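PduO-type ATP--cob(I)alamin adenosyltransferase (Sulfolobus tokodaii, PDB 1WOZ) probably transfers the adenosyl group of ATP to cob(I)alamin, as PduO-type corrinoid adenosyltransferases do, and forms a trimer of helical-bundle subunits. Local coordinates at residues 22-27 and 67-72; 127-132 and 141-146. All blocks are in the same frame, centred on the assembly; numbering follows the deposited sequence.

Interaction 1 (22-27 and 67-72); sequences SPLVNF and DLSTQS
Leu24 and Phe27 meet Leu68 in an apolar contact between the first turn of helix 23-44 and the last turn of helix 48-69, at one end of the helical bundle. The aromatic part is a CH-pi contact: Leu68 CD1 stands over one face of the Phe27 ring, 3.6 Å from the ring centroid and 12° off the ring normal. Its sister methyl, Leu68 CD2, lies outward of the rim on the CD1-CE1 side of the ring, 3.7 Å from Phe27 CE1, and the two side chains cross at about a right angle. Phe27 holds CG anti to its backbone N (chi1 -159°), which carries the ring toward helix 48-69, where Leu68 CD1 stands over it. Leu24 is further out; its CD1 passes alongside Leu68, 4.0 Å from Leu68 CB, and skirts Ser69, whose hydroxyl is bonded to Gly65 O one turn back.

These two helices form an antiparallel hairpin of the cobalamin adenosyltransferase bundle, and the contact brings the start of one helix beside the end of the next. Both ends are fixed by local polar bonds. Ser22 is the N-cap of helix 23-44, with Ser22 OG accepting from Val25 N at 3.1 Å in a nearly straight bond (168°). At the C-terminal end of helix 48-69, Asp67 O accepts from Thr70 N and Ser72 N on opposite faces of its plane, while Ser72 OG binds Asp67 OD1 at 2.6 Å on the syn side.

Phe27 also meets the ring of Tyr131, and Ile138 and Ile142 touch both Phe27 and Leu68. Replacing Phe27 with an alanine would probably leave Leu68 CD1 without the ring face it rests on and open a gap toward Tyr131.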
ATOM      1  N   SER A  22      -8.916 -17.981  -4.034  1.00 44.70           N
ATOM      2  CA  SER A  22     -10.008 -17.961  -4.992  1.00 39.65           C
ATOM      3  C   SER A  22     -10.287 -16.510  -5.395  1.00 36.78           C
ATOM      4  O   SER A  22      -9.873 -15.562  -4.710  1.00 33.65           O
ATOM      5  CB  SER A  22     -11.269 -18.558  -4.365  1.00 40.51           C
ATOM      6  OG  SER A  22     -11.876 -17.646  -3.458  1.00 37.18           O
ATOM      7  N   PRO A  23     -10.974 -16.317  -6.528  1.00 34.29           N
ATOM      8  CA  PRO A  23     -11.295 -14.965  -6.986  1.00 32.61           C
ATOM      9  C   PRO A  23     -12.133 -14.235  -5.936  1.00 30.45           C
ATOM     10  O   PRO A  23     -11.899 -13.060  -5.667  1.00 28.92           O
ATOM     11  CB  PRO A  23     -12.078 -15.209  -8.272  1.00 33.19           C
ATOM     12  CG  PRO A  23     -11.486 -16.481  -8.780  1.00 34.73           C
ATOM     13  CD  PRO A  23     -11.329 -17.322  -7.547  1.00 34.90           C
ATOM     14  N   LEU A  24     -13.114 -14.919  -5.345  1.00 27.92           N
ATOM     15  CA  LEU A  24     -13.935 -14.257  -4.337  1.00 27.19           C
ATOM     16  C   LEU A  24     -13.120 -13.800  -3.131  1.00 26.48           C
ATOM     17  O   LEU A  24     -13.241 -12.653  -2.703  1.00 24.90           O
ATOM     18  CB  LEU A  24     -15.081 -15.147  -3.846  1.00 28.69           C
ATOM     19  CG  LEU A  24     -15.916 -14.501  -2.716  1.00 29.16           C
ATOM     20  CD1 LEU A  24     -16.570 -13.222  -3.209  1.00 28.67           C
ATOM     21  CD2 LEU A  24     -17.001 -15.478  -2.236  1.00 30.81           C
ATOM     22  N   VAL A  25     -12.294 -14.694  -2.586  1.00 25.45           N
ATOM     23  CA  VAL A  25     -11.480 -14.359  -1.418  1.00 24.02           C
ATOM     24  C   VAL A  25     -10.528 -13.203  -1.722  1.00 23.53           C
ATOM     25  O   VAL A  25     -10.345 -12.309  -0.890  1.00 22.34           O
ATOM     26  CB  VAL A  25     -10.685 -15.585  -0.927  1.00 25.10           C
ATOM     27  CG1 VAL A  25      -9.759 -15.181   0.228  1.00 25.87           C
ATOM     28  CG2 VAL A  25     -11.667 -16.664  -0.453  1.00 26.94           C
ATOM     29  N   ASN A  26      -9.925 -13.222  -2.906  1.00 23.45           N
ATOM     30  CA  ASN A  26      -9.032 -12.136  -3.317  1.00 23.35           C
ATOM     31  C   ASN A  26      -9.779 -10.798  -3.499  1.00 22.34           C
ATOM     32  O   ASN A  26      -9.271  -9.747  -3.117  1.00 21.99           O
ATOM     33  CB  ASN A  26      -8.301 -12.520  -4.604  1.00 24.87           C
ATOM     34  CG  ASN A  26      -7.056 -13.358  -4.336  1.00 28.41           C
ATOM     35  OD1 ASN A  26      -6.048 -12.857  -3.829  1.00 30.88           O
ATOM     36  ND2 ASN A  26      -7.121 -14.638  -4.668  1.00 30.43           N
ATOM     37  N   PHE A  27     -10.979 -10.832  -4.078  1.00 21.18           N
ATOM     38  CA  PHE A  27     -11.767  -9.618  -4.265  1.00 21.10           C
ATOM     39  C   PHE A  27     -12.101  -9.038  -2.880  1.00 20.20           C
ATOM     40  O   PHE A  27     -11.941  -7.834  -2.639  1.00 19.31           O
ATOM     41  CB  PHE A  27     -13.059  -9.943  -5.047  1.00 21.82           C
ATOM     42  CG  PHE A  27     -13.699  -8.750  -5.715  1.00 20.77           C
ATOM     43  CD1 PHE A  27     -14.649  -8.938  -6.722  1.00 23.12           C
ATOM     44  CD2 PHE A  27     -13.374  -7.441  -5.343  1.00 21.93           C
ATOM     45  CE1 PHE A  27     -15.270  -7.847  -7.346  1.00 20.90           C
ATOM     46  CE2 PHE A  27     -13.986  -6.340  -5.967  1.00 21.03           C
ATOM     47  CZ  PHE A  27     -14.940  -6.550  -6.974  1.00 20.96           C
ATOM     48  N   ASP A  67     -22.770  -8.254  -1.095  1.00 22.56           N
ATOM     49  CA  ASP A  67     -23.375  -8.445  -2.411  1.00 23.26           C
ATOM     50  C   ASP A  67     -22.573  -9.576  -3.072  1.00 23.08           C
ATOM     51  O   ASP A  67     -23.128 -10.611  -3.447  1.00 23.09           O
ATOM     52  CB  ASP A  67     -23.269  -7.139  -3.233  1.00 22.65           C
ATOM     53  CG  ASP A  67     -23.933  -7.233  -4.598  1.00 22.39           C
ATOM     54  OD1 ASP A  67     -23.969  -8.327  -5.199  1.00 22.90           O
ATOM     55  OD2 ASP A  67     -24.402  -6.192  -5.088  1.00 25.04           O
ATOM     56  N   LEU A  68     -21.257  -9.393  -3.184  1.00 23.33           N
ATOM     57  CA  LEU A  68     -20.371 -10.400  -3.794  1.00 23.57           C
ATOM     58  C   LEU A  68     -20.481 -11.794  -3.184  1.00 24.29           C
ATOM     59  O   LEU A  68     -20.543 -12.787  -3.912  1.00 26.53           O
ATOM     60  CB  LEU A  68     -18.898  -9.983  -3.670  1.00 22.41           C
ATOM     61  CG  LEU A  68     -18.434  -8.769  -4.464  1.00 24.39           C
ATOM     62  CD1 LEU A  68     -16.991  -8.412  -4.035  1.00 24.23           C
ATOM     63  CD2 LEU A  68     -18.507  -9.079  -5.957  1.00 23.05           C
ATOM     64  N   SER A  69     -20.463 -11.853  -1.854  1.00 23.05           N
ATOM     65  CA  SER A  69     -20.535 -13.100  -1.092  1.00 26.74           C
ATOM     66  C   SER A  69     -21.873 -13.840  -1.146  1.00 28.14           C
ATOM     67  O   SER A  69     -21.923 -15.041  -0.845  1.00 28.92           O
ATOM     68  CB  SER A  69     -20.199 -12.834   0.386  1.00 27.91           C
ATOM     69  OG  SER A  69     -18.857 -12.393   0.537  1.00 31.81           O
ATOM     70  N   THR A  70     -22.944 -13.141  -1.515  1.00 27.97           N
ATOM     71  CA  THR A  70     -24.270 -13.758  -1.567  1.00 29.38           C
ATOM     72  C   THR A  70     -24.937 -13.633  -2.932  1.00 30.88           C
ATOM     73  O   THR A  70     -26.159 -13.755  -3.035  1.00 30.37           O
ATOM     74  CB  THR A  70     -25.224 -13.130  -0.521  1.00 28.86           C
ATOM     75  OG1 THR A  70     -25.517 -11.778  -0.884  1.00 25.89           O
ATOM     76  CG2 THR A  70     -24.580 -13.139   0.862  1.00 28.59           C
ATOM     77  N   GLN A  71     -24.132 -13.395  -3.970  1.00 31.35           N
ATOM     78  CA  GLN A  71     -24.631 -13.246  -5.335  1.00 34.08           C
ATOM     79  C   GLN A  71     -25.796 -12.257  -5.382  1.00 33.57           C
ATOM     80  O   GLN A  71     -26.840 -12.523  -5.990  1.00 32.46           O
ATOM     81  CB  GLN A  71     -25.059 -14.616  -5.894  1.00 37.02           C
ATOM     82  CG  GLN A  71     -25.313 -14.622  -7.395  1.00 43.11           C
ATOM     83  CD  GLN A  71     -25.468 -16.035  -7.985  1.00 47.27           C
ATOM     84  OE1 GLN A  71     -25.844 -16.192  -9.152  1.00 48.97           O
ATOM     85  NE2 GLN A  71     -25.169 -17.060  -7.185  1.00 48.53           N
ATOM     86  N   SER A  72     -25.602 -11.115  -4.717  1.00 32.76           N
ATOM     87  CA  SER A  72     -26.581 -10.034  -4.644  1.00 33.14           C
ATOM     88  C   SER A  72     -27.878 -10.373  -3.893  1.00 33.45           C
ATOM     89  O   SER A  72     -28.879  -9.683  -4.075  1.00 33.13           O
ATOM     90  CB  SER A  72     -26.946  -9.529  -6.052  1.00 34.06           C
ATOM     91  OG  SER A  72     -25.799  -9.235  -6.836  1.00 32.63           O
TER

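Interaction 2 (127-132 and 141-146)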
ATOM      1  N   ASN A 127      -8.548  -5.109 -10.693  1.00 23.85           N
ATOM      2  CA  ASN A 127      -8.672  -6.505 -10.268  1.00 24.37           C
ATOM      3  C   ASN A 127     -10.128  -6.990 -10.405  1.00 24.88           C
ATOM      4  O   ASN A 127     -10.376  -8.123 -10.823  1.00 25.41           O
ATOM      5  CB  ASN A 127      -8.196  -6.680  -8.819  1.00 23.52           C
ATOM      6  CG  ASN A 127      -6.708  -6.411  -8.657  1.00 26.65           C
ATOM      7  OD1 ASN A 127      -5.986  -6.249  -9.642  1.00 28.30           O
ATOM      8  ND2 ASN A 127      -6.243  -6.367  -7.412  1.00 25.86           N
ATOM      9  N   ALA A 128     -11.089  -6.131 -10.064  1.00 25.18           N
ATOM     10  CA  ALA A 128     -12.498  -6.502 -10.175  1.00 26.61           C
ATOM     11  C   ALA A 128     -12.845  -6.924 -11.600  1.00 28.49           C
ATOM     12  O   ALA A 128     -13.576  -7.902 -11.805  1.00 29.17           O
ATOM     13  CB  ALA A 128     -13.394  -5.343  -9.734  1.00 26.63           C
ATOM     14  N   VAL A 129     -12.337  -6.194 -12.588  1.00 28.95           N
ATOM     15  CA  VAL A 129     -12.579  -6.544 -13.982  1.00 30.38           C
ATOM     16  C   VAL A 129     -12.017  -7.943 -14.244  1.00 30.40           C
ATOM     17  O   VAL A 129     -12.645  -8.766 -14.908  1.00 30.38           O
ATOM     18  CB  VAL A 129     -11.915  -5.530 -14.939  1.00 30.43           C
ATOM     19  CG1 VAL A 129     -12.055  -6.005 -16.383  1.00 30.75           C
ATOM     20  CG2 VAL A 129     -12.581  -4.171 -14.781  1.00 29.96           C
ATOM     21  N   LYS A 130     -10.840  -8.226 -13.703  1.00 30.57           N
ATOM     22  CA  LYS A 130     -10.236  -9.541 -13.869  1.00 32.25           C
ATOM     23  C   LYS A 130     -11.039 -10.627 -13.131  1.00 33.27           C
ATOM     24  O   LYS A 130     -11.233 -11.730 -13.656  1.00 32.65           O
ATOM     25  CB  LYS A 130      -8.798  -9.523 -13.349  1.00 35.04           C
ATOM     26  CG  LYS A 130      -8.091 -10.866 -13.344  1.00 38.87           C
ATOM     27  CD  LYS A 130      -6.703 -10.756 -12.715  1.00 42.41           C
ATOM     28  CE  LYS A 130      -6.764 -10.250 -11.271  1.00 44.38           C
ATOM     29  NZ  LYS A 130      -5.406 -10.111 -10.648  1.00 46.76           N
ATOM     30  N   TYR A 131     -11.518 -10.325 -11.927  1.00 31.00           N
ATOM     31  CA  TYR A 131     -12.270 -11.321 -11.171  1.00 31.81           C
ATOM     32  C   TYR A 131     -13.592 -11.650 -11.838  1.00 33.30           C
ATOM     33  O   TYR A 131     -14.089 -12.776 -11.715  1.00 32.97           O
ATOM     34  CB  TYR A 131     -12.562 -10.840  -9.753  1.00 29.74           C
ATOM     35  CG  TYR A 131     -11.337 -10.529  -8.940  1.00 27.50           C
ATOM     36  CD1 TYR A 131     -10.227 -11.380  -8.951  1.00 27.79           C
ATOM     37  CD2 TYR A 131     -11.299  -9.399  -8.127  1.00 25.51           C
ATOM     38  CE1 TYR A 131      -9.101 -11.101  -8.165  1.00 26.95           C
ATOM     39  CE2 TYR A 131     -10.196  -9.118  -7.344  1.00 25.85           C
ATOM     40  CZ  TYR A 131      -9.100  -9.960  -7.362  1.00 25.30           C
ATOM     41  OH  TYR A 131      -8.015  -9.647  -6.579  1.00 25.77           O
ATOM     42  N   THR A 132     -14.165 -10.670 -12.528  1.00 34.58           N
ATOM     43  CA  THR A 132     -15.436 -10.879 -13.208  1.00 38.57           C
ATOM     44  C   THR A 132     -15.313 -11.962 -14.272  1.00 39.69           C
ATOM     45  O   THR A 132     -16.293 -12.637 -14.600  1.00 40.15           O
ATOM     46  CB  THR A 132     -15.950  -9.582 -13.850  1.00 39.25           C
ATOM     47  OG1 THR A 132     -14.969  -9.076 -14.760  1.00 44.40           O
ATOM     48  CG2 THR A 132     -16.227  -8.539 -12.785  1.00 37.46           C
HETATM   49  N   MSE A 141     -22.579  -3.308 -11.201  1.00 28.85           N
HETATM   50  CA  MSE A 141     -22.656  -2.015 -10.540  1.00 26.80           C
HETATM   51  C   MSE A 141     -21.512  -1.816  -9.533  1.00 24.45           C
HETATM   52  O   MSE A 141     -21.198  -0.693  -9.135  1.00 22.77           O
HETATM   53  CB  MSE A 141     -24.001  -1.851  -9.832  1.00 29.44           C
HETATM   54  CG  MSE A 141     -24.389  -0.394  -9.590  1.00 32.76           C
HETATM   55 SE   MSE A 141     -24.616   0.676 -11.271  1.00 42.59          SE
HETATM   56  CE  MSE A 141     -24.715  -0.726 -12.536  1.00 32.78           C
ATOM     57  N   ILE A 142     -20.905  -2.911  -9.122  1.00 22.83           N
ATOM     58  CA  ILE A 142     -19.799  -2.858  -8.172  1.00 23.46           C
ATOM     59  C   ILE A 142     -18.588  -2.207  -8.828  1.00 23.47           C
ATOM     60  O   ILE A 142     -17.910  -1.370  -8.221  1.00 21.06           O
ATOM     61  CB  ILE A 142     -19.451  -4.269  -7.699  1.00 23.13           C
ATOM     62  CG1 ILE A 142     -20.562  -4.750  -6.749  1.00 21.96           C
ATOM     63  CG2 ILE A 142     -18.081  -4.295  -6.990  1.00 23.72           C
ATOM     64  CD1 ILE A 142     -20.403  -6.202  -6.339  1.00 23.12           C
ATOM     65  N   ILE A 143     -18.320  -2.586 -10.076  1.00 23.91           N
ATOM     66  CA  ILE A 143     -17.190  -2.006 -10.792  1.00 24.30           C
ATOM     67  C   ILE A 143     -17.479  -0.521 -11.036  1.00 23.45           C
ATOM     68  O   ILE A 143     -16.585   0.331 -10.905  1.00 21.73           O
ATOM     69  CB  ILE A 143     -16.940  -2.755 -12.111  1.00 26.63           C
ATOM     70  CG1 ILE A 143     -16.602  -4.223 -11.793  1.00 31.36           C
ATOM     71  CG2 ILE A 143     -15.799  -2.107 -12.869  1.00 29.44           C
ATOM     72  CD1 ILE A 143     -16.313  -5.114 -13.012  1.00 31.51           C
ATOM     73  N   VAL A 144     -18.730  -0.198 -11.357  1.00 21.12           N
ATOM     74  CA  VAL A 144     -19.085   1.206 -11.558  1.00 21.63           C
ATOM     75  C   VAL A 144     -18.873   2.009 -10.271  1.00 20.90           C
ATOM     76  O   VAL A 144     -18.340   3.139 -10.308  1.00 19.98           O
ATOM     77  CB  VAL A 144     -20.548   1.373 -11.998  1.00 21.33           C
ATOM     78  CG1 VAL A 144     -20.845   2.853 -12.264  1.00 22.58           C
ATOM     79  CG2 VAL A 144     -20.790   0.534 -13.266  1.00 24.04           C
ATOM     80  N   TYR A 145     -19.266   1.429  -9.137  1.00 17.55           N
ATOM     81  CA  TYR A 145     -19.110   2.108  -7.856  1.00 18.99           C
ATOM     82  C   TYR A 145     -17.615   2.419  -7.624  1.00 18.71           C
ATOM     83  O   TYR A 145     -17.250   3.557  -7.283  1.00 18.77           O
ATOM     84  CB  TYR A 145     -19.634   1.223  -6.709  1.00 18.90           C
ATOM     85  CG  TYR A 145     -19.606   1.884  -5.349  1.00 19.64           C
ATOM     86  CD1 TYR A 145     -20.727   2.545  -4.845  1.00 18.63           C
ATOM     87  CD2 TYR A 145     -18.449   1.861  -4.565  1.00 17.31           C
ATOM     88  CE1 TYR A 145     -20.699   3.160  -3.602  1.00 19.71           C
ATOM     89  CE2 TYR A 145     -18.411   2.471  -3.320  1.00 16.96           C
ATOM     90  CZ  TYR A 145     -19.528   3.116  -2.840  1.00 19.33           C
ATOM     91  OH  TYR A 145     -19.500   3.721  -1.609  1.00 18.65           O
ATOM     92  N   LEU A 146     -16.775   1.408  -7.825  1.00 19.33           N
ATOM     93  CA  LEU A 146     -15.331   1.546  -7.631  1.00 20.03           C
ATOM     94  C   LEU A 146     -14.740   2.626  -8.543  1.00 21.31           C
ATOM     95  O   LEU A 146     -13.874   3.393  -8.114  1.00 20.31           O
ATOM     96  CB  LEU A 146     -14.646   0.199  -7.872  1.00 19.66           C
ATOM     97  CG  LEU A 146     -14.890  -0.849  -6.765  1.00 19.14           C
ATOM     98  CD1 LEU A 146     -14.302  -2.168  -7.210  1.00 19.27           C
ATOM     99  CD2 LEU A 146     -14.264  -0.389  -5.407  1.00 19.88           C
TER
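Ile143 carries the apolar contact between helices 109-134 and 140-163, reaching across with its CG1-CD1 arm. With CG1 anti to the carbonyl carbon (chi1 -61°) and the chain extended beyond it, this arm runs along the flank of Ala128, whose CB is 4.0 Å from Ile143 CG1, and ends among Val129 and Thr132. Ile143 CD1 lies 4.2 Å from Val129 CG2. It also comes tip to tip with Thr132 CG2, but the modelled position of that threonine methyl is doubtful. One turn on from Ile143, Leu146 CD1 meets the same Ala128 methyl, CB, from another direction at 4.2 Å, so a single small side chain receives two larger ones from consecutive turns.

The two segments run almost antiparallel, with 170° between their directions and 10.2 Å between their axes at closest approach. They form the base of a helical hairpin in the cobalamin adenosyltransferase bundle, close to the short connection at residues 135-139. The alanine methyl at the closest backbone approach, where Ala128 CA and Ile143 CA are 6.5 Å apart, leaves room for the isoleucine arm.

Polar interactions keep to the individual helices or lead to other parts of the fold. Along the backbone, Tyr131 N bonds to Asn127 O and Leu146 N to Ile142 O. Tyr131 OH and Asn127 ND2 both bond to Asp30 OD2, tying helix 109-134 to helix 23-44, whereas Tyr145 OH is bonded to Glu60 of helix 48-69. On the subunit boundary, Val129 and Lys130 pack on Asp21 of the third subunit.

Overall arrangement
The two contacts follow one another along the chain, and each joins two successive antiparallel helices: 23-44 with 48-69 in interaction 1, then 109-134 with 140-163 in interaction 2. Their centres are 11 Å apart, toward the same end of the subunit, and together they tie four helices of the bundle. The two contacts touch directly, with Phe27 CZ 3.4 Å from Ala128 CB and Leu68 CD2 3.5 Å from Ile142 CD1, so the two hairpins pack against each other through apolar side chains. Both regions also reach the trimer interfaces: near interaction 1, helix 23-44 faces the second subunit, where Asn26 bonds to Arg126 of that chain, while interaction 2 faces the third.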